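Long-range contact in cupin 2, conserved barrel domain protein (Shewanella frigidimarina, PDB 2PFW), which is of unknown function but has a small beta-barrel cupin fold and probably belongs among the KdgF-like cupins: residues V61-I73 with F82-C94. Sequence-based numbering, arbitrary orientation.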
ATOM      1  N   VAL A  61       3.894  -7.959   3.062  1.00 20.08           N
ATOM      2  CA  VAL A  61       4.201  -8.639   1.805  1.00 22.87           C
ATOM      3  C   VAL A  61       4.726 -10.038   2.118  1.00 24.10           C
ATOM      4  O   VAL A  61       4.170 -11.026   1.634  1.00 24.55           O
ATOM      5  CB  VAL A  61       5.217  -7.872   0.953  1.00 21.23           C
ATOM      6  CG1 VAL A  61       5.715  -8.738  -0.190  1.00 28.40           C
ATOM      7  CG2 VAL A  61       4.594  -6.584   0.427  1.00 26.07           C
ATOM      8  N   GLU A  62       5.773 -10.137   2.937  1.00 22.48           N
ATOM      9  CA  GLU A  62       6.143 -11.457   3.454  1.00 26.29           C
ATOM     10  C   GLU A  62       6.951 -11.360   4.743  1.00 24.02           C
ATOM     11  O   GLU A  62       7.614 -10.362   5.004  1.00 22.13           O
ATOM     12  CB  GLU A  62       6.928 -12.227   2.393  1.00 23.05           C
ATOM     13  CG  GLU A  62       8.333 -11.705   2.189  1.00 25.48           C
ATOM     14  CD  GLU A  62       9.320 -12.809   1.854  1.00 34.80           C
ATOM     15  OE1 GLU A  62       9.203 -13.913   2.429  1.00 49.56           O
ATOM     16  OE2 GLU A  62      10.210 -12.563   1.017  1.00 37.13           O
ATOM     17  N   GLY A  63       6.899 -12.426   5.535  1.00 27.22           N
ATOM     18  CA  GLY A  63       7.646 -12.549   6.774  1.00 24.89           C
ATOM     19  C   GLY A  63       6.710 -12.530   7.968  1.00 23.15           C
ATOM     20  O   GLY A  63       5.509 -12.316   7.813  1.00 24.60           O
ATOM     21  N   GLU A  64       7.236 -12.752   9.167  1.00 26.14           N
ATOM     22  CA  GLU A  64       6.401 -12.750  10.364  1.00 25.66           C
ATOM     23  C   GLU A  64       6.661 -11.455  11.139  1.00 23.95           C
ATOM     24  O   GLU A  64       7.802 -11.153  11.480  1.00 22.67           O
ATOM     25  CB  GLU A  64       6.651 -13.971  11.236  1.00 29.33           C
ATOM     26  CG  GLU A  64       6.357 -15.322  10.616  1.00 25.99           C
ATOM     27  CD  GLU A  64       4.914 -15.527  10.214  1.00 30.26           C
ATOM     28  OE1 GLU A  64       4.018 -15.422  11.079  1.00 36.71           O
ATOM     29  OE2 GLU A  64       4.679 -15.793   9.014  1.00 35.42           O
ATOM     30  N   PHE A  65       5.597 -10.696  11.377  1.00 22.70           N
ATOM     31  CA  PHE A  65       5.738  -9.387  12.011  1.00 24.65           C
ATOM     32  C   PHE A  65       5.032  -9.389  13.368  1.00 19.52           C
ATOM     33  O   PHE A  65       3.833  -9.649  13.436  1.00 18.34           O
ATOM     34  CB  PHE A  65       5.188  -8.271  11.121  1.00 21.51           C
ATOM     35  CG  PHE A  65       6.185  -7.887  10.035  1.00 22.20           C
ATOM     36  CD1 PHE A  65       6.235  -8.600   8.848  1.00 20.62           C
ATOM     37  CD2 PHE A  65       7.054  -6.828  10.219  1.00 19.74           C
ATOM     38  CE1 PHE A  65       7.148  -8.251   7.873  1.00 17.61           C
ATOM     39  CE2 PHE A  65       7.967  -6.473   9.246  1.00 24.13           C
ATOM     40  CZ  PHE A  65       8.010  -7.190   8.065  1.00 24.14           C
ATOM     41  N   HIS A  66       5.803  -9.113  14.414  1.00 22.53           N
ATOM     42  CA  HIS A  66       5.271  -8.825  15.738  1.00 24.96           C
ATOM     43  C   HIS A  66       4.922  -7.335  15.789  1.00 18.20           C
ATOM     44  O   HIS A  66       5.833  -6.512  15.857  1.00 14.71           O
ATOM     45  CB  HIS A  66       6.264  -9.166  16.844  1.00 26.07           C
ATOM     46  CG  HIS A  66       6.493 -10.628  17.060  1.00 28.77           C
ATOM     47  ND1 HIS A  66       7.062 -11.430  16.098  1.00 30.23           N
ATOM     48  CD2 HIS A  66       6.248 -11.441  18.117  1.00 33.74           C
ATOM     49  CE1 HIS A  66       7.153 -12.670  16.545  1.00 29.81           C
ATOM     50  NE2 HIS A  66       6.663 -12.703  17.772  1.00 32.72           N
ATOM     51  N   VAL A  67       3.640  -6.997  15.741  1.00 23.04           N
ATOM     52  CA  VAL A  67       3.300  -5.574  15.657  1.00 23.04           C
ATOM     53  C   VAL A  67       2.563  -5.104  16.909  1.00 15.82           C
ATOM     54  O   VAL A  67       1.601  -5.724  17.364  1.00 18.73           O
ATOM     55  CB  VAL A  67       2.462  -5.254  14.407  1.00 22.72           C
ATOM     56  CG1 VAL A  67       2.101  -3.775  14.394  1.00 21.24           C
ATOM     57  CG2 VAL A  67       3.229  -5.631  13.149  1.00 18.60           C
ATOM     58  N   ASN A  68       3.036  -3.988  17.466  1.00 18.56           N
ATOM     59  CA  ASN A  68       2.329  -3.337  18.565  1.00 21.10           C
ATOM     60  C   ASN A  68       1.616  -2.079  18.066  1.00 14.74           C
ATOM     61  O   ASN A  68       2.299  -1.182  17.569  1.00 20.11           O
ATOM     62  CB  ASN A  68       3.286  -2.976  19.703  1.00 19.83           C
ATOM     63  CG  ASN A  68       2.521  -2.582  20.958  1.00 23.44           C
ATOM     64  OD1 ASN A  68       1.391  -2.095  20.892  1.00 26.40           O
ATOM     65  ND2 ASN A  68       3.135  -2.801  22.119  1.00 30.94           N
ATOM     66  N   VAL A  69       0.300  -2.043  18.199  1.00 20.42           N
ATOM     67  CA  VAL A  69      -0.470  -0.816  18.031  1.00 23.81           C
ATOM     68  C   VAL A  69      -1.273  -0.506  19.297  1.00 18.10           C
ATOM     69  O   VAL A  69      -2.169  -1.257  19.666  1.00 17.58           O
ATOM     70  CB  VAL A  69      -1.430  -0.872  16.833  1.00 19.22           C
ATOM     71  CG1 VAL A  69      -2.200   0.438  16.726  1.00 26.83           C
ATOM     72  CG2 VAL A  69      -0.672  -1.138  15.542  1.00 14.81           C
ATOM     73  N   ASP A  70      -0.938   0.613  19.935  1.00 23.95           N
ATOM     74  CA  ASP A  70      -1.728   1.111  21.058  1.00 23.04           C
ATOM     75  C   ASP A  70      -1.781   0.074  22.176  1.00 25.23           C
ATOM     76  O   ASP A  70      -2.788  -0.020  22.879  1.00 29.02           O
ATOM     77  CB  ASP A  70      -3.140   1.464  20.594  1.00 23.17           C
ATOM     78  CG  ASP A  70      -3.837   2.395  21.570  1.00 26.68           C
ATOM     79  OD1 ASP A  70      -3.117   3.254  22.120  1.00 32.68           O
ATOM     80  OD2 ASP A  70      -5.058   2.257  21.778  1.00 28.97           O
ATOM     81  N   GLY A  71      -0.706  -0.691  22.318  1.00 25.47           N
ATOM     82  CA  GLY A  71      -0.567  -1.689  23.361  1.00 28.59           C
ATOM     83  C   GLY A  71      -1.166  -3.026  22.980  1.00 27.82           C
ATOM     84  O   GLY A  71      -0.892  -4.046  23.614  1.00 32.55           O
ATOM     85  N   VAL A  72      -1.989  -3.063  21.935  1.00 27.98           N
ATOM     86  CA  VAL A  72      -2.458  -4.348  21.402  1.00 25.62           C
ATOM     87  C   VAL A  72      -1.352  -5.008  20.590  1.00 25.27           C
ATOM     88  O   VAL A  72      -0.649  -4.341  19.829  1.00 24.77           O
ATOM     89  CB  VAL A  72      -3.722  -4.157  20.556  1.00 25.75           C
ATOM     90  CG1 VAL A  72      -4.300  -5.492  20.120  1.00 26.99           C
ATOM     91  CG2 VAL A  72      -4.764  -3.363  21.335  1.00 24.27           C
ATOM     92  N   ILE A  73      -1.153  -6.316  20.753  1.00 25.75           N
ATOM     93  CA  ILE A  73      -0.011  -6.964  20.114  1.00 23.97           C
ATOM     94  C   ILE A  73      -0.463  -8.186  19.319  1.00 22.53           C
ATOM     95  O   ILE A  73      -1.194  -9.052  19.804  1.00 20.12           O
ATOM     96  CB  ILE A  73       1.074  -7.423  21.105  1.00 27.66           C
ATOM     97  CG1 ILE A  73       1.544  -6.356  22.091  1.00 24.89           C
ATOM     98  CG2 ILE A  73       2.249  -8.003  20.323  1.00 25.68           C
ATOM     99  CD1 ILE A  73       2.985  -5.943  21.905  1.00 25.20           C
ATOM    100  N   PHE A  82      -2.051  -3.705   9.210  1.00 15.42           N
ATOM    101  CA  PHE A  82      -2.460  -2.925  10.380  1.00 22.06           C
ATOM    102  C   PHE A  82      -2.635  -1.447  10.010  1.00 18.24           C
ATOM    103  O   PHE A  82      -2.105  -0.987   9.005  1.00 18.51           O
ATOM    104  CB  PHE A  82      -1.469  -3.040  11.526  1.00 13.50           C
ATOM    105  CG  PHE A  82      -0.024  -2.735  11.223  1.00 16.17           C
ATOM    106  CD1 PHE A  82       0.798  -3.707  10.666  1.00 19.03           C
ATOM    107  CD2 PHE A  82       0.523  -1.496  11.499  1.00 18.14           C
ATOM    108  CE1 PHE A  82       2.122  -3.433  10.398  1.00 16.00           C
ATOM    109  CE2 PHE A  82       1.846  -1.217  11.228  1.00 17.56           C
ATOM    110  CZ  PHE A  82       2.657  -2.188  10.673  1.00 21.45           C
ATOM    111  N   PHE A  83      -3.372  -0.762  10.866  1.00 17.59           N
ATOM    112  CA  PHE A  83      -3.693   0.652  10.765  1.00 19.96           C
ATOM    113  C   PHE A  83      -3.309   1.375  12.053  1.00 18.81           C
ATOM    114  O   PHE A  83      -3.722   0.952  13.129  1.00 23.84           O
ATOM    115  CB  PHE A  83      -5.182   0.800  10.473  1.00 20.83           C
ATOM    116  CG  PHE A  83      -5.769   2.172  10.754  1.00 21.05           C
ATOM    117  CD1 PHE A  83      -5.223   3.310  10.189  1.00 21.96           C
ATOM    118  CD2 PHE A  83      -6.872   2.285  11.583  1.00 23.69           C
ATOM    119  CE1 PHE A  83      -5.773   4.553  10.452  1.00 24.14           C
ATOM    120  CE2 PHE A  83      -7.423   3.524  11.857  1.00 25.93           C
ATOM    121  CZ  PHE A  83      -6.868   4.654  11.290  1.00 23.01           C
ATOM    122  N   VAL A  84      -2.531   2.433  11.911  1.00 20.43           N
ATOM    123  CA  VAL A  84      -2.113   3.302  12.997  1.00 19.45           C
ATOM    124  C   VAL A  84      -2.734   4.688  12.896  1.00 21.33           C
ATOM    125  O   VAL A  84      -2.361   5.487  12.034  1.00 20.08           O
ATOM    126  CB  VAL A  84      -0.577   3.434  13.000  1.00 21.19           C
ATOM    127  CG1 VAL A  84      -0.088   4.145  14.244  1.00 25.72           C
ATOM    128  CG2 VAL A  84       0.040   2.044  12.882  1.00 21.94           C
ATOM    129  N   PRO A  85      -3.677   4.999  13.773  1.00 21.26           N
ATOM    130  CA  PRO A  85      -4.261   6.355  13.757  1.00 22.96           C
ATOM    131  C   PRO A  85      -3.185   7.392  14.038  1.00 22.29           C
ATOM    132  O   PRO A  85      -2.105   7.084  14.553  1.00 22.45           O
ATOM    133  CB  PRO A  85      -5.318   6.297  14.859  1.00 23.27           C
ATOM    134  CG  PRO A  85      -5.596   4.838  15.043  1.00 23.15           C
ATOM    135  CD  PRO A  85      -4.270   4.158  14.822  1.00 20.52           C
ATOM    136  N   PRO A  86      -3.434   8.649  13.683  1.00 21.83           N
ATOM    137  CA  PRO A  86      -2.458   9.702  13.991  1.00 24.06           C
ATOM    138  C   PRO A  86      -2.118   9.720  15.490  1.00 18.12           C
ATOM    139  O   PRO A  86      -3.039   9.666  16.301  1.00 14.96           O
ATOM    140  CB  PRO A  86      -3.185  10.981  13.579  1.00 25.18           C
ATOM    141  CG  PRO A  86      -4.132  10.525  12.512  1.00 26.12           C
ATOM    142  CD  PRO A  86      -4.607   9.166  12.967  1.00 23.90           C
ATOM    143  N   HIS A  87      -0.835   9.777  15.758  1.00 20.91           N
ATOM    144  CA  HIS A  87      -0.185   9.969  17.036  1.00 23.22           C
ATOM    145  C   HIS A  87      -0.281   8.733  17.919  1.00 24.97           C
ATOM    146  O   HIS A  87       0.109   8.788  19.090  1.00 28.96           O
ATOM    147  CB  HIS A  87      -0.786  11.177  17.769  1.00 20.97           C
ATOM    148  CG  HIS A  87      -0.604  12.471  17.037  1.00 16.30           C
ATOM    149  ND1 HIS A  87      -1.675  13.199  16.557  1.00 20.15           N
ATOM    150  CD2 HIS A  87       0.500  13.170  16.696  1.00 19.43           C
ATOM    151  CE1 HIS A  87      -1.226  14.285  15.955  1.00 11.27           C
ATOM    152  NE2 HIS A  87       0.092  14.297  16.024  1.00 16.92           N
ATOM    153  N   VAL A  88      -0.790   7.626  17.386  1.00 25.42           N
ATOM    154  CA  VAL A  88      -0.935   6.415  18.195  1.00 23.11           C
ATOM    155  C   VAL A  88       0.401   5.692  18.335  1.00 25.30           C
ATOM    156  O   VAL A  88       1.157   5.533  17.378  1.00 20.70           O
ATOM    157  CB  VAL A  88      -1.980   5.454  17.615  1.00 25.36           C
ATOM    158  CG1 VAL A  88      -1.980   4.124  18.365  1.00 22.69           C
ATOM    159  CG2 VAL A  88      -3.373   6.069  17.653  1.00 26.50           C
ATOM    160  N   ASP A  89       0.724   5.253  19.551  1.00 24.99           N
ATOM    161  CA  ASP A  89       1.964   4.526  19.785  1.00 26.65           C
ATOM    162  C   ASP A  89       1.958   3.204  19.022  1.00 18.13           C
ATOM    163  O   ASP A  89       0.929   2.528  18.998  1.00 21.56           O
ATOM    164  CB  ASP A  89       2.165   4.250  21.273  1.00 27.76           C
ATOM    165  CG  ASP A  89       2.749   5.417  22.038  1.00 27.86           C
ATOM    166  OD1 ASP A  89       3.347   6.309  21.405  1.00 30.36           O
ATOM    167  OD2 ASP A  89       2.602   5.429  23.281  1.00 43.73           O
ATOM    168  N   HIS A  90       3.081   2.842  18.416  1.00 24.12           N
ATOM    169  CA  HIS A  90       3.138   1.583  17.677  1.00 23.66           C
ATOM    170  C   HIS A  90       4.568   1.065  17.576  1.00 18.76           C
ATOM    171  O   HIS A  90       5.525   1.827  17.658  1.00 18.50           O
ATOM    172  CB  HIS A  90       2.545   1.738  16.273  1.00 24.25           C
ATOM    173  CG  HIS A  90       3.272   2.691  15.379  1.00 21.44           C
ATOM    174  ND1 HIS A  90       3.032   4.048  15.419  1.00 22.99           N
ATOM    175  CD2 HIS A  90       4.211   2.526  14.422  1.00 28.64           C
ATOM    176  CE1 HIS A  90       3.792   4.669  14.537  1.00 24.05           C
ATOM    177  NE2 HIS A  90       4.524   3.766  13.912  1.00 25.00           N
ATOM    178  N   GLY A  91       4.713  -0.250  17.376  1.00 20.97           N
ATOM    179  CA  GLY A  91       6.019  -0.825  17.070  1.00 22.93           C
ATOM    180  C   GLY A  91       5.916  -2.041  16.157  1.00  8.78           C
ATOM    181  O   GLY A  91       4.851  -2.652  16.109  1.00 14.96           O
ATOM    182  N   ALA A  92       7.010  -2.362  15.476  1.00 20.75           N
ATOM    183  CA  ALA A  92       7.065  -3.552  14.629  1.00 23.65           C
ATOM    184  C   ALA A  92       8.448  -4.194  14.647  1.00 13.30           C
ATOM    185  O   ALA A  92       9.463  -3.533  14.467  1.00 16.70           O
ATOM    186  CB  ALA A  92       6.650  -3.180  13.213  1.00 24.14           C
ATOM    187  N   VAL A  93       8.469  -5.500  14.871  1.00 23.39           N
ATOM    188  CA  VAL A  93       9.654  -6.339  14.871  1.00 22.42           C
ATOM    189  C   VAL A  93       9.507  -7.516  13.913  1.00 11.81           C
ATOM    190  O   VAL A  93       8.447  -8.127  13.866  1.00 16.17           O
ATOM    191  CB  VAL A  93       9.931  -6.908  16.283  1.00 22.84           C
ATOM    192  CG1 VAL A  93      10.611  -8.263  16.204  1.00 29.49           C
ATOM    193  CG2 VAL A  93      10.770  -5.922  17.078  1.00 33.85           C
ATOM    194  N   CYS A  94      10.557  -7.849  13.181  1.00 20.63           N
ATOM    195  CA  CYS A  94      10.513  -8.974  12.255  1.00 25.23           C
ATOM    196  C   CYS A  94      11.633  -9.979  12.494  1.00 23.34           C
ATOM    197  O   CYS A  94      12.734  -9.833  11.972  1.00 20.77           O
ATOM    198  CB  CYS A  94      10.609  -8.468  10.808  1.00 24.53           C
ATOM    199  SG  CYS A  94      10.144  -9.715   9.586  1.00 29.42           S
TER
HETATM  200  O   HOH W   1      -0.911   5.514  21.665  1.00 30.05           O
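Strands 65-69 and 90-94 run antiparallel with axes 4.4 Å apart, H66 and V93 forming a hydrogen-bonded pair through H66 N to V93 O (2.9 Å) and V93 N to H66 O. Further along, N68 N bonds G91 O, and just past the last bridge, V69 with H90, D70 N bonds D89 O at 2.8 Å. V67, V69, A92 and H90 direct their side chains into the barrel, where F82 arrives from the facing sheet: V67 CG1 sits 3.8 Å from the centroid of the F82 ring, almost on its normal, a CH-pi contact. These are the two sheets of the cupin jelly-roll-like barrel, and F82 also pairs with a strand of the second subunit, carrying its sheet across the dimer interface. V69 CG1, anti to the backbone N (chi1 180°), meets V88 CG1 at 4.0 Å, while H90 ND1 points in its ring plane to V88 O, a nearly straight bond (175°) that fixes the imidazole's rotation. At the other end C94 SG lies over one face of F65, 3.8 Å from the ring centroid. A serine at F65 would probably leave C94 without its aromatic seat and open a gap beside F41, whose ring meets F65 edge-to-face.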